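Local coordinates for rhogap protein (PDB 1F7C) that stimulates GTP hydrolysis by RhoA and Cdc42 through this RhoGAP (BH) domain, one part of a longer multidomain signalling protein, at residues A[52-57]-A[163-168]; A[65-70]-A[91-96]; A[172-177]-A[204-209]. One frame throughout, in Å; residues are numbered along the deposited sequence.

Contact 1. Residues A[52-57]-A[163-168]; sequences GINEQG and ADNHKQ
The carbonyl oxygen of Ile53 is gripped by two side-chain amides, that of Asn165 across the contact and that of Asn169 a little further along the chain. Asn165 ND2 donates to Ile53 O at 3.0 Å, arriving well above the carbonyl plane (61° out of it), while the oxygen itself lies in the amide plane of Asn165. The same nitrogen also donates to Asn54 OD1 at 3.1 Å, so it bridges a backbone and a side-chain acceptor from neighbouring residues. The Asn54 and Asn165 amides are turned 69° against each other, and only the oxygen of the one and the nitrogen of the other form the bond. With CG opposite the backbone N (chi1 -167°), Asn165 reaches from the break between helix 146-164 and helix 166-169 to the turn. That turn, a type I beta turn from Gly52 to Glu55, presents both acceptors; its Glu55 N bonds to Gly52 O.

Gln168 folds over the same loop. Its NE2 sits 3.4 Å from Asn54 CB and comes close to Asn54 O, but at an angle too poor for a hydrogen bond. Further on, Gln56 CG lies 3.6 Å from Gln168 O. At the break between the helices, Ala163 O accepts from both His166 N and His166 ND1, and Gly57 joins Asn169 through the backbone. This mostly exposed polar patch ties the loop to the helical body, an attachment consistent with the all-helical RhoGAP fold, in which this loop carries Arg60, the predicted arginine finger.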
ATOM      1  N   GLY A  52      -4.111  16.350   3.636  1.00 30.87           N
ATOM      2  CA  GLY A  52      -5.153  15.746   2.823  1.00 27.49           C
ATOM      3  C   GLY A  52      -5.919  14.621   3.489  1.00 26.48           C
ATOM      4  O   GLY A  52      -6.714  13.938   2.834  1.00 28.67           O
ATOM      5  N   ILE A  53      -5.711  14.446   4.792  1.00 26.18           N
ATOM      6  CA  ILE A  53      -6.351  13.370   5.540  1.00 24.78           C
ATOM      7  C   ILE A  53      -7.867  13.374   5.457  1.00 27.22           C
ATOM      8  O   ILE A  53      -8.486  12.309   5.489  1.00 28.40           O
ATOM      9  CB  ILE A  53      -5.908  13.389   7.038  1.00 25.99           C
ATOM     10  CG1 ILE A  53      -6.149  12.023   7.677  1.00 26.03           C
ATOM     11  CG2 ILE A  53      -6.697  14.417   7.827  1.00 28.00           C
ATOM     12  CD1 ILE A  53      -5.263  10.933   7.135  1.00 25.53           C
ATOM     13  N   ASN A  54      -8.466  14.560   5.334  1.00 27.61           N
ATOM     14  CA  ASN A  54      -9.922  14.687   5.274  1.00 29.48           C
ATOM     15  C   ASN A  54     -10.540  14.597   3.871  1.00 31.42           C
ATOM     16  O   ASN A  54     -11.764  14.507   3.745  1.00 31.32           O
ATOM     17  CB  ASN A  54     -10.360  16.002   5.951  1.00 29.00           C
ATOM     18  CG  ASN A  54      -9.993  16.054   7.433  1.00 28.81           C
ATOM     19  OD1 ASN A  54     -10.438  15.220   8.218  1.00 27.92           O
ATOM     20  ND2 ASN A  54      -9.176  17.037   7.817  1.00 27.17           N
ATOM     21  N   GLU A  55      -9.704  14.626   2.831  1.00 32.70           N
ATOM     22  CA  GLU A  55     -10.165  14.546   1.439  1.00 34.81           C
ATOM     23  C   GLU A  55     -10.958  13.275   1.182  1.00 34.37           C
ATOM     24  O   GLU A  55     -10.520  12.191   1.547  1.00 35.43           O
ATOM     25  CB  GLU A  55      -8.971  14.579   0.485  1.00 41.36           C
ATOM     26  CG  GLU A  55      -8.333  15.946   0.322  1.00 48.81           C
ATOM     27  CD  GLU A  55      -9.069  16.816  -0.684  1.00 54.40           C
ATOM     28  OE1 GLU A  55      -8.694  18.001  -0.815  1.00 59.45           O
ATOM     29  OE2 GLU A  55     -10.011  16.317  -1.345  1.00 55.83           O
ATOM     30  N   GLN A  56     -12.117  13.404   0.544  1.00 34.94           N
ATOM     31  CA  GLN A  56     -12.955  12.248   0.262  1.00 36.68           C
ATOM     32  C   GLN A  56     -12.398  11.387  -0.860  1.00 36.12           C
ATOM     33  O   GLN A  56     -11.878  11.906  -1.842  1.00 37.82           O
ATOM     34  CB  GLN A  56     -14.373  12.690  -0.095  1.00 40.87           C
ATOM     35  CG  GLN A  56     -15.082  13.461   1.012  1.00 48.06           C
ATOM     36  CD  GLN A  56     -16.563  13.667   0.730  1.00 51.81           C
ATOM     37  OE1 GLN A  56     -16.954  14.027  -0.388  1.00 51.94           O
ATOM     38  NE2 GLN A  56     -17.396  13.447   1.747  1.00 51.02           N
ATOM     39  N   GLY A  57     -12.506  10.069  -0.699  1.00 35.22           N
ATOM     40  CA  GLY A  57     -12.023   9.141  -1.708  1.00 33.51           C
ATOM     41  C   GLY A  57     -10.513   9.046  -1.884  1.00 33.56           C
ATOM     42  O   GLY A  57     -10.035   8.799  -2.994  1.00 30.17           O
ATOM     43  N   ALA A 163      -7.707   5.151   7.196  1.00 25.10           N
ATOM     44  CA  ALA A 163      -8.939   4.429   7.509  1.00 26.09           C
ATOM     45  C   ALA A 163      -9.609   4.854   8.810  1.00 26.56           C
ATOM     46  O   ALA A 163     -10.831   4.791   8.930  1.00 26.06           O
ATOM     47  CB  ALA A 163      -8.684   2.910   7.531  1.00 22.89           C
ATOM     48  N   ASP A 164      -8.817   5.272   9.789  1.00 25.38           N
ATOM     49  CA  ASP A 164      -9.388   5.688  11.053  1.00 26.02           C
ATOM     50  C   ASP A 164     -10.200   6.988  10.882  1.00 26.94           C
ATOM     51  O   ASP A 164     -11.017   7.319  11.724  1.00 28.69           O
ATOM     52  CB  ASP A 164      -8.275   5.864  12.088  1.00 28.72           C
ATOM     53  CG  ASP A 164      -8.808   6.156  13.479  1.00 28.38           C
ATOM     54  OD1 ASP A 164      -8.569   7.267  13.985  1.00 30.23           O
ATOM     55  OD2 ASP A 164      -9.460   5.276  14.070  1.00 34.51           O
ATOM     56  N   ASN A 165      -9.992   7.701   9.781  1.00 24.65           N
ATOM     57  CA  ASN A 165     -10.710   8.939   9.511  1.00 25.44           C
ATOM     58  C   ASN A 165     -11.754   8.717   8.408  1.00 27.26           C
ATOM     59  O   ASN A 165     -12.127   9.651   7.681  1.00 24.64           O
ATOM     60  CB  ASN A 165      -9.716  10.032   9.092  1.00 25.47           C
ATOM     61  CG  ASN A 165     -10.333  11.422   9.090  1.00 30.70           C
ATOM     62  OD1 ASN A 165     -11.019  11.804  10.038  1.00 33.11           O
ATOM     63  ND2 ASN A 165     -10.073  12.192   8.033  1.00 26.40           N
ATOM     64  N   HIS A 166     -12.252   7.483   8.315  1.00 27.64           N
ATOM     65  CA  HIS A 166     -13.233   7.140   7.289  1.00 31.98           C
ATOM     66  C   HIS A 166     -14.570   7.909   7.314  1.00 34.33           C
ATOM     67  O   HIS A 166     -15.128   8.196   6.254  1.00 33.61           O
ATOM     68  CB  HIS A 166     -13.497   5.626   7.274  1.00 31.77           C
ATOM     69  CG  HIS A 166     -14.262   5.123   8.460  1.00 35.03           C
ATOM     70  ND1 HIS A 166     -13.705   5.010   9.713  1.00 34.47           N
ATOM     71  CD2 HIS A 166     -15.538   4.678   8.573  1.00 34.38           C
ATOM     72  CE1 HIS A 166     -14.602   4.513  10.548  1.00 35.78           C
ATOM     73  NE2 HIS A 166     -15.721   4.302   9.881  1.00 35.18           N
ATOM     74  N   LYS A 167     -15.089   8.244   8.494  1.00 34.91           N
ATOM     75  CA  LYS A 167     -16.346   8.992   8.557  1.00 36.42           C
ATOM     76  C   LYS A 167     -16.260  10.220   7.653  1.00 36.48           C
ATOM     77  O   LYS A 167     -17.236  10.603   7.011  1.00 37.92           O
ATOM     78  CB  LYS A 167     -16.637   9.461   9.987  1.00 41.81           C
ATOM     79  CG  LYS A 167     -17.098   8.377  10.943  1.00 47.13           C
ATOM     80  CD  LYS A 167     -18.461   7.841  10.540  1.00 53.80           C
ATOM     81  CE  LYS A 167     -19.019   6.888  11.596  1.00 58.04           C
ATOM     82  NZ  LYS A 167     -18.128   5.714  11.842  1.00 59.68           N
ATOM     83  N   GLN A 168     -15.080  10.824   7.600  1.00 34.72           N
ATOM     84  CA  GLN A 168     -14.851  12.012   6.801  1.00 34.14           C
ATOM     85  C   GLN A 168     -14.380  11.727   5.370  1.00 35.05           C
ATOM     86  O   GLN A 168     -14.968  12.236   4.405  1.00 35.58           O
ATOM     87  CB  GLN A 168     -13.817  12.893   7.498  1.00 34.28           C
ATOM     88  CG  GLN A 168     -14.228  14.326   7.729  1.00 40.08           C
ATOM     89  CD  GLN A 168     -14.683  15.020   6.470  1.00 40.50           C
ATOM     90  OE1 GLN A 168     -15.863  14.993   6.124  1.00 42.25           O
ATOM     91  NE2 GLN A 168     -13.748  15.643   5.770  1.00 43.14           N
TER

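Contact 2. Residues A[65-70]-A[91-96]; sequences NSRVQK and EWEIKT
The first turns of helix 65-76 come against the N-terminal end of helix 94-106, with the CA atoms of Val68 and Thr96 5.3 Å apart. Arg67 has the largest share of the buried surface. Its chain bends at chi3 (66°), which brings the guanidinium over to Glu93, at the N-cap position of helix 94-106. NH1 donates to the anti lone pair of Glu93 OE2 at 3.0 Å, the oxygen lying at the guanidinium edge but tilted 25° from its plane, a salt bridge that is far from straight. Trp92 lies beside the same arginine: its CZ3 is 3.5 Å from Arg67 O and 3.9 Å from Arg67 NH2, the guanidinium and indole planes 42° apart. A methionine in place of Arg67 would probably leave the Glu93 carboxylate without its charged mate and free to turn. Lys70, with its chain extended, runs past the indole edge, CG being 4.1 Å from Trp92 CH2. Thr96 CG2 packs 3.9 Å from Arg67 O. Trp92, just before helix 94-106, also touches Leu71 and Ile74 of helix 65-76, and Val68 reaches Ser99 and Thr103 further along helix 94-106.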
ATOM      1  N   ASN A  65      -3.574  12.262 -15.134  1.00 67.51           N
ATOM      2  CA  ASN A  65      -2.333  11.590 -15.504  1.00 69.42           C
ATOM      3  C   ASN A  65      -1.205  12.549 -15.884  1.00 69.69           C
ATOM      4  O   ASN A  65      -0.043  12.337 -15.527  1.00 69.81           O
ATOM      5  CB  ASN A  65      -2.586  10.630 -16.664  1.00 70.47           C
ATOM      6  CG  ASN A  65      -1.456   9.648 -16.853  1.00 70.70           C
ATOM      7  OD1 ASN A  65      -0.286  10.035 -16.896  1.00 70.26           O
ATOM      8  ND2 ASN A  65      -1.797   8.366 -16.966  1.00 70.68           N
ATOM      9  N   SER A  66      -1.554  13.604 -16.610  1.00 69.76           N
ATOM     10  CA  SER A  66      -0.573  14.590 -17.045  1.00 70.71           C
ATOM     11  C   SER A  66       0.210  15.169 -15.874  1.00 70.32           C
ATOM     12  O   SER A  66       1.443  15.211 -15.898  1.00 70.84           O
ATOM     13  CB  SER A  66      -1.274  15.719 -17.810  1.00 71.32           C
ATOM     14  OG  SER A  66      -1.978  15.208 -18.932  1.00 71.87           O
ATOM     15  N   ARG A  67      -0.509  15.611 -14.849  1.00 70.09           N
ATOM     16  CA  ARG A  67       0.130  16.199 -13.681  1.00 69.46           C
ATOM     17  C   ARG A  67       0.858  15.148 -12.862  1.00 68.16           C
ATOM     18  O   ARG A  67       1.902  15.425 -12.273  1.00 67.67           O
ATOM     19  CB  ARG A  67      -0.902  16.910 -12.808  1.00 70.60           C
ATOM     20  CG  ARG A  67      -1.755  17.915 -13.555  1.00 73.60           C
ATOM     21  CD  ARG A  67      -2.216  19.023 -12.634  1.00 76.48           C
ATOM     22  NE  ARG A  67      -1.085  19.822 -12.171  1.00 79.95           N
ATOM     23  CZ  ARG A  67      -1.183  20.841 -11.324  1.00 82.37           C
ATOM     24  NH1 ARG A  67      -2.367  21.196 -10.834  1.00 84.45           N
ATOM     25  NH2 ARG A  67      -0.094  21.512 -10.972  1.00 83.92           N
ATOM     26  N   VAL A  68       0.308  13.939 -12.826  1.00 67.10           N
ATOM     27  CA  VAL A  68       0.926  12.857 -12.071  1.00 66.85           C
ATOM     28  C   VAL A  68       2.339  12.596 -12.581  1.00 66.88           C
ATOM     29  O   VAL A  68       3.315  12.741 -11.836  1.00 64.68           O
ATOM     30  CB  VAL A  68       0.103  11.556 -12.181  1.00 67.13           C
ATOM     31  CG1 VAL A  68       0.836  10.414 -11.493  1.00 67.28           C
ATOM     32  CG2 VAL A  68      -1.262  11.754 -11.549  1.00 65.64           C
ATOM     33  N   GLN A  69       2.440  12.223 -13.857  1.00 67.01           N
ATOM     34  CA  GLN A  69       3.728  11.936 -14.488  1.00 66.59           C
ATOM     35  C   GLN A  69       4.732  13.059 -14.260  1.00 65.02           C
ATOM     36  O   GLN A  69       5.926  12.809 -14.077  1.00 64.86           O
ATOM     37  CB  GLN A  69       3.549  11.726 -15.995  1.00 68.04           C
ATOM     38  CG  GLN A  69       2.692  10.533 -16.380  1.00 68.79           C
ATOM     39  CD  GLN A  69       3.200   9.241 -15.778  1.00 70.28           C
ATOM     40  OE1 GLN A  69       4.409   9.029 -15.666  1.00 71.12           O
ATOM     41  NE2 GLN A  69       2.279   8.363 -15.398  1.00 70.98           N
ATOM     42  N   LYS A  70       4.243  14.293 -14.273  1.00 63.60           N
ATOM     43  CA  LYS A  70       5.107  15.449 -14.080  1.00 63.80           C
ATOM     44  C   LYS A  70       5.663  15.521 -12.663  1.00 63.05           C
ATOM     45  O   LYS A  70       6.810  15.919 -12.464  1.00 63.80           O
ATOM     46  CB  LYS A  70       4.352  16.739 -14.413  1.00 65.01           C
ATOM     47  CG  LYS A  70       5.237  17.974 -14.375  1.00 67.62           C
ATOM     48  CD  LYS A  70       4.493  19.225 -14.805  1.00 70.36           C
ATOM     49  CE  LYS A  70       5.393  20.451 -14.712  1.00 73.33           C
ATOM     50  NZ  LYS A  70       4.674  21.695 -15.108  1.00 76.17           N
ATOM     51  N   GLU A  91       1.264  23.508  -4.475  1.00 72.52           N
ATOM     52  CA  GLU A  91       0.750  23.653  -5.834  1.00 71.34           C
ATOM     53  C   GLU A  91       0.220  22.324  -6.358  1.00 67.88           C
ATOM     54  O   GLU A  91      -0.546  22.283  -7.324  1.00 67.93           O
ATOM     55  CB  GLU A  91       1.855  24.161  -6.763  1.00 74.47           C
ATOM     56  CG  GLU A  91       2.303  25.585  -6.457  1.00 79.97           C
ATOM     57  CD  GLU A  91       3.591  25.964  -7.168  1.00 82.36           C
ATOM     58  OE1 GLU A  91       3.674  25.766  -8.402  1.00 83.62           O
ATOM     59  OE2 GLU A  91       4.516  26.465  -6.487  1.00 82.69           O
ATOM     60  N   TRP A  92       0.628  21.239  -5.710  1.00 63.89           N
ATOM     61  CA  TRP A  92       0.214  19.896  -6.109  1.00 59.87           C
ATOM     62  C   TRP A  92      -1.067  19.407  -5.431  1.00 56.84           C
ATOM     63  O   TRP A  92      -1.174  19.404  -4.208  1.00 56.53           O
ATOM     64  CB  TRP A  92       1.351  18.909  -5.838  1.00 57.95           C
ATOM     65  CG  TRP A  92       2.557  19.127  -6.706  1.00 55.50           C
ATOM     66  CD1 TRP A  92       3.790  19.563  -6.307  1.00 55.04           C
ATOM     67  CD2 TRP A  92       2.639  18.930  -8.126  1.00 52.45           C
ATOM     68  NE1 TRP A  92       4.636  19.648  -7.391  1.00 52.82           N
ATOM     69  CE2 TRP A  92       3.955  19.265  -8.520  1.00 52.76           C
ATOM     70  CE3 TRP A  92       1.729  18.503  -9.105  1.00 50.39           C
ATOM     71  CZ2 TRP A  92       4.382  19.185  -9.853  1.00 50.87           C
ATOM     72  CZ3 TRP A  92       2.153  18.425 -10.427  1.00 48.55           C
ATOM     73  CH2 TRP A  92       3.467  18.764 -10.787  1.00 49.43           C
ATOM     74  N   GLU A  93      -2.033  18.994  -6.243  1.00 54.83           N
ATOM     75  CA  GLU A  93      -3.307  18.492  -5.741  1.00 52.87           C
ATOM     76  C   GLU A  93      -3.119  17.148  -5.041  1.00 49.81           C
ATOM     77  O   GLU A  93      -2.240  16.366  -5.412  1.00 47.93           O
ATOM     78  CB  GLU A  93      -4.288  18.339  -6.900  1.00 56.44           C
ATOM     79  CG  GLU A  93      -4.544  19.635  -7.644  1.00 63.85           C
ATOM     80  CD  GLU A  93      -5.354  19.432  -8.911  1.00 68.25           C
ATOM     81  OE1 GLU A  93      -6.535  19.020  -8.813  1.00 68.79           O
ATOM     82  OE2 GLU A  93      -4.804  19.681 -10.009  1.00 69.94           O
ATOM     83  N   ILE A  94      -3.947  16.888  -4.032  1.00 46.17           N
ATOM     84  CA  ILE A  94      -3.888  15.640  -3.278  1.00 43.60           C
ATOM     85  C   ILE A  94      -4.147  14.439  -4.203  1.00 42.23           C
ATOM     86  O   ILE A  94      -3.446  13.430  -4.125  1.00 40.37           O
ATOM     87  CB  ILE A  94      -4.928  15.640  -2.108  1.00 45.00           C
ATOM     88  CG1 ILE A  94      -4.492  16.615  -1.001  1.00 44.03           C
ATOM     89  CG2 ILE A  94      -5.082  14.236  -1.542  1.00 44.15           C
ATOM     90  CD1 ILE A  94      -3.209  16.227  -0.289  1.00 45.26           C
ATOM     91  N   LYS A  95      -5.156  14.551  -5.065  1.00 39.21           N
ATOM     92  CA  LYS A  95      -5.496  13.489  -6.010  1.00 40.38           C
ATOM     93  C   LYS A  95      -4.262  13.154  -6.865  1.00 40.90           C
ATOM     94  O   LYS A  95      -4.057  12.014  -7.269  1.00 39.78           O
ATOM     95  CB  LYS A  95      -6.649  13.951  -6.912  1.00 40.72           C
ATOM     96  CG  LYS A  95      -6.327  15.219  -7.713  1.00 43.64           C
ATOM     97  CD  LYS A  95      -7.576  15.949  -8.221  1.00 46.76           C
ATOM     98  CE  LYS A  95      -8.430  15.088  -9.142  1.00 48.91           C
ATOM     99  NZ  LYS A  95      -9.598  15.838  -9.705  1.00 48.80           N
ATOM    100  N   THR A  96      -3.444  14.167  -7.122  1.00 41.77           N
ATOM    101  CA  THR A  96      -2.227  14.026  -7.914  1.00 41.25           C
ATOM    102  C   THR A  96      -1.145  13.300  -7.120  1.00 40.45           C
ATOM    103  O   THR A  96      -0.435  12.444  -7.651  1.00 39.06           O
ATOM    104  CB  THR A  96      -1.687  15.415  -8.333  1.00 41.97           C
ATOM    105  OG1 THR A  96      -2.646  16.068  -9.172  1.00 46.15           O
ATOM    106  CG2 THR A  96      -0.377  15.284  -9.080  1.00 44.41           C
TER

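Contact 3. Residues A[172-177]-A[204-209]; sequences TVANLG and VIEILI
Glu206 and Val173 meet through their aliphatic parts: Val173 CG1 lies 3.8 Å from Glu206 CG and equally close to Glu206 CA, the methyl resting against the base of the glutamate. The chain of Glu206 stays extended beyond CG (chi2 -177°), which carries the carboxylate past the valine to Ala174, where OE2 comes to 3.6 Å from Ala174 CA. No direct hydrogen bond crosses between the segments. Instead a water donates to Ala174 O at 2.8 Å and to Glu206 OE2, joining the acid to a carbonyl in the first turn of helix 173-184.

The segments 173-177 and 204-209 run at 132° to each other, their axes 8.5 Å apart at closest, a close helix pair within the all-helical RhoGAP fold. Gly177 lies where the backbones come nearest, its CA 4.1 Å from Ile205 CB. The close approach is consistent with a glycine here, which has no side chain to press on Glu206 CG.

Ile209 fills the other part of the interface. Its CG2 passes Val173 CG2 at 4.2 Å, the two side chains running in opposite directions, while its CD1 reaches Leu176 CB at 4.0 Å. Val173 thus has one methyl on the glutamate and the other on the isoleucine. Val173 and Leu176 also touch Ala163, and Ile209 touches Met156, so helix 146-164 adds apolar contacts to the pair. At the start of helix 173-184, Thr172 OG1 accepts from Asn175 N as the N-cap, and Asn175 ND2 bonds to Leu170 O. On a different side of this helix from Glu206, the side chain of Asn175 touches Arg60, the predicted arginine finger.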
ATOM      1  N   THR A 172     -12.754   3.369   4.246  1.00 29.07           N
ATOM      2  CA  THR A 172     -12.691   2.358   5.277  1.00 30.04           C
ATOM      3  C   THR A 172     -11.599   1.369   4.906  1.00 29.80           C
ATOM      4  O   THR A 172     -11.031   1.432   3.813  1.00 28.43           O
ATOM      5  CB  THR A 172     -14.010   1.579   5.374  1.00 30.76           C
ATOM      6  OG1 THR A 172     -14.234   0.871   4.151  1.00 32.78           O
ATOM      7  CG2 THR A 172     -15.176   2.528   5.623  1.00 33.20           C
ATOM      8  N   VAL A 173     -11.322   0.446   5.820  1.00 29.01           N
ATOM      9  CA  VAL A 173     -10.314  -0.580   5.593  1.00 30.96           C
ATOM     10  C   VAL A 173     -10.669  -1.347   4.314  1.00 31.40           C
ATOM     11  O   VAL A 173      -9.847  -1.500   3.413  1.00 31.21           O
ATOM     12  CB  VAL A 173     -10.264  -1.557   6.797  1.00 32.99           C
ATOM     13  CG1 VAL A 173      -9.374  -2.748   6.478  1.00 32.67           C
ATOM     14  CG2 VAL A 173      -9.749  -0.820   8.030  1.00 28.86           C
ATOM     15  N   ALA A 174     -11.911  -1.808   4.239  1.00 32.01           N
ATOM     16  CA  ALA A 174     -12.381  -2.552   3.080  1.00 31.68           C
ATOM     17  C   ALA A 174     -12.183  -1.765   1.784  1.00 31.44           C
ATOM     18  O   ALA A 174     -11.729  -2.326   0.789  1.00 33.04           O
ATOM     19  CB  ALA A 174     -13.844  -2.922   3.266  1.00 30.59           C
ATOM     20  N   ASN A 175     -12.518  -0.474   1.789  1.00 30.61           N
ATOM     21  CA  ASN A 175     -12.343   0.356   0.599  1.00 31.12           C
ATOM     22  C   ASN A 175     -10.870   0.512   0.205  1.00 31.19           C
ATOM     23  O   ASN A 175     -10.541   0.627  -0.970  1.00 32.23           O
ATOM     24  CB  ASN A 175     -12.940   1.750   0.810  1.00 34.90           C
ATOM     25  CG  ASN A 175     -14.453   1.754   0.779  1.00 36.94           C
ATOM     26  OD1 ASN A 175     -15.084   0.787   0.352  1.00 37.27           O
ATOM     27  ND2 ASN A 175     -15.045   2.857   1.220  1.00 36.07           N
ATOM     28  N   LEU A 176      -9.978   0.538   1.184  1.00 28.49           N
ATOM     29  CA  LEU A 176      -8.572   0.672   0.869  1.00 27.34           C
ATOM     30  C   LEU A 176      -8.067  -0.660   0.321  1.00 26.82           C
ATOM     31  O   LEU A 176      -7.213  -0.695  -0.559  1.00 25.11           O
ATOM     32  CB  LEU A 176      -7.789   1.112   2.113  1.00 23.97           C
ATOM     33  CG  LEU A 176      -8.124   2.550   2.540  1.00 24.66           C
ATOM     34  CD1 LEU A 176      -7.554   2.858   3.919  1.00 21.76           C
ATOM     35  CD2 LEU A 176      -7.585   3.526   1.496  1.00 20.75           C
ATOM     36  N   GLY A 177      -8.614  -1.756   0.831  1.00 28.97           N
ATOM     37  CA  GLY A 177      -8.209  -3.071   0.359  1.00 31.48           C
ATOM     38  C   GLY A 177      -8.480  -3.252  -1.126  1.00 33.57           C
ATOM     39  O   GLY A 177      -7.683  -3.858  -1.844  1.00 33.94           O
ATOM     40  N   VAL A 204      -6.009  -9.733   2.217  1.00 32.62           N
ATOM     41  CA  VAL A 204      -4.643  -9.670   2.700  1.00 31.60           C
ATOM     42  C   VAL A 204      -4.312  -8.224   3.101  1.00 30.21           C
ATOM     43  O   VAL A 204      -3.774  -7.983   4.184  1.00 27.07           O
ATOM     44  CB  VAL A 204      -3.648 -10.187   1.611  1.00 32.83           C
ATOM     45  CG1 VAL A 204      -2.219  -9.799   1.961  1.00 28.98           C
ATOM     46  CG2 VAL A 204      -3.749 -11.710   1.501  1.00 33.37           C
ATOM     47  N   ILE A 205      -4.643  -7.266   2.237  1.00 27.73           N
ATOM     48  CA  ILE A 205      -4.364  -5.874   2.546  1.00 29.08           C
ATOM     49  C   ILE A 205      -5.132  -5.454   3.811  1.00 29.27           C
ATOM     50  O   ILE A 205      -4.585  -4.766   4.675  1.00 28.39           O
ATOM     51  CB  ILE A 205      -4.747  -4.958   1.373  1.00 30.33           C
ATOM     52  CG1 ILE A 205      -4.041  -5.435   0.093  1.00 31.07           C
ATOM     53  CG2 ILE A 205      -4.391  -3.513   1.703  1.00 30.14           C
ATOM     54  CD1 ILE A 205      -2.534  -5.625   0.209  1.00 26.76           C
ATOM     55  N   GLU A 206      -6.388  -5.889   3.917  1.00 26.12           N
ATOM     56  CA  GLU A 206      -7.215  -5.571   5.068  1.00 27.94           C
ATOM     57  C   GLU A 206      -6.574  -6.058   6.353  1.00 27.99           C
ATOM     58  O   GLU A 206      -6.518  -5.327   7.340  1.00 29.41           O
ATOM     59  CB  GLU A 206      -8.593  -6.203   4.933  1.00 30.76           C
ATOM     60  CG  GLU A 206      -9.495  -5.546   3.911  1.00 33.29           C
ATOM     61  CD  GLU A 206     -10.861  -6.187   3.897  1.00 36.19           C
ATOM     62  OE1 GLU A 206     -11.221  -6.806   4.923  1.00 37.50           O
ATOM     63  OE2 GLU A 206     -11.575  -6.069   2.881  1.00 35.94           O
ATOM     64  N   ILE A 207      -6.099  -7.296   6.345  1.00 28.29           N
ATOM     65  CA  ILE A 207      -5.458  -7.861   7.518  1.00 29.13           C
ATOM     66  C   ILE A 207      -4.205  -7.070   7.894  1.00 27.93           C
ATOM     67  O   ILE A 207      -3.948  -6.825   9.063  1.00 28.46           O
ATOM     68  CB  ILE A 207      -5.078  -9.335   7.284  1.00 30.42           C
ATOM     69  CG1 ILE A 207      -6.350 -10.182   7.167  1.00 32.08           C
ATOM     70  CG2 ILE A 207      -4.217  -9.843   8.431  1.00 30.83           C
ATOM     71  CD1 ILE A 207      -6.122 -11.594   6.627  1.00 31.50           C
ATOM     72  N   LEU A 208      -3.434  -6.660   6.896  1.00 28.85           N
ATOM     73  CA  LEU A 208      -2.217  -5.901   7.145  1.00 27.89           C
ATOM     74  C   LEU A 208      -2.484  -4.516   7.711  1.00 27.60           C
ATOM     75  O   LEU A 208      -1.678  -3.998   8.485  1.00 28.36           O
ATOM     76  CB  LEU A 208      -1.390  -5.781   5.867  1.00 26.42           C
ATOM     77  CG  LEU A 208      -0.692  -7.067   5.406  1.00 29.07           C
ATOM     78  CD1 LEU A 208       0.098  -6.789   4.140  1.00 25.36           C
ATOM     79  CD2 LEU A 208       0.229  -7.578   6.500  1.00 25.60           C
ATOM     80  N   ILE A 209      -3.602  -3.909   7.318  1.00 27.57           N
ATOM     81  CA  ILE A 209      -3.968  -2.583   7.813  1.00 27.52           C
ATOM     82  C   ILE A 209      -4.448  -2.688   9.269  1.00 28.74           C
ATOM     83  O   ILE A 209      -4.008  -1.935  10.135  1.00 27.98           O
ATOM     84  CB  ILE A 209      -5.097  -1.944   6.954  1.00 27.10           C
ATOM     85  CG1 ILE A 209      -4.572  -1.641   5.547  1.00 25.95           C
ATOM     86  CG2 ILE A 209      -5.621  -0.662   7.618  1.00 21.09           C
ATOM     87  CD1 ILE A 209      -5.650  -1.185   4.576  1.00 22.76           C
TER
HETATM   88  O   HOH W   1     -11.253  -5.125   0.625  1.00 31.66           O

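In the fold
Along the chain, contact 2 falls between the two segments of contact 1, and contact 3 follows both; all lie in the RhoGAP domain. Contact 1 touches both of the others. Its centre is about 19 Å from that of contact 2, and the two meet where Gly52 and Glu55 pack on Ile94. Its centre is about 14 Å from that of contact 3, which it meets through Ala163 and His166, packed on Val173, Leu176 and Thr172. Contacts 2 and 3 do not touch, their nearest atoms being about 11 Å apart. The loop of the predicted arginine finger Arg60 thus starts at contact 1, leads into helix 65-76 of contact 2, and is also touched by helix 173-184 of contact 3.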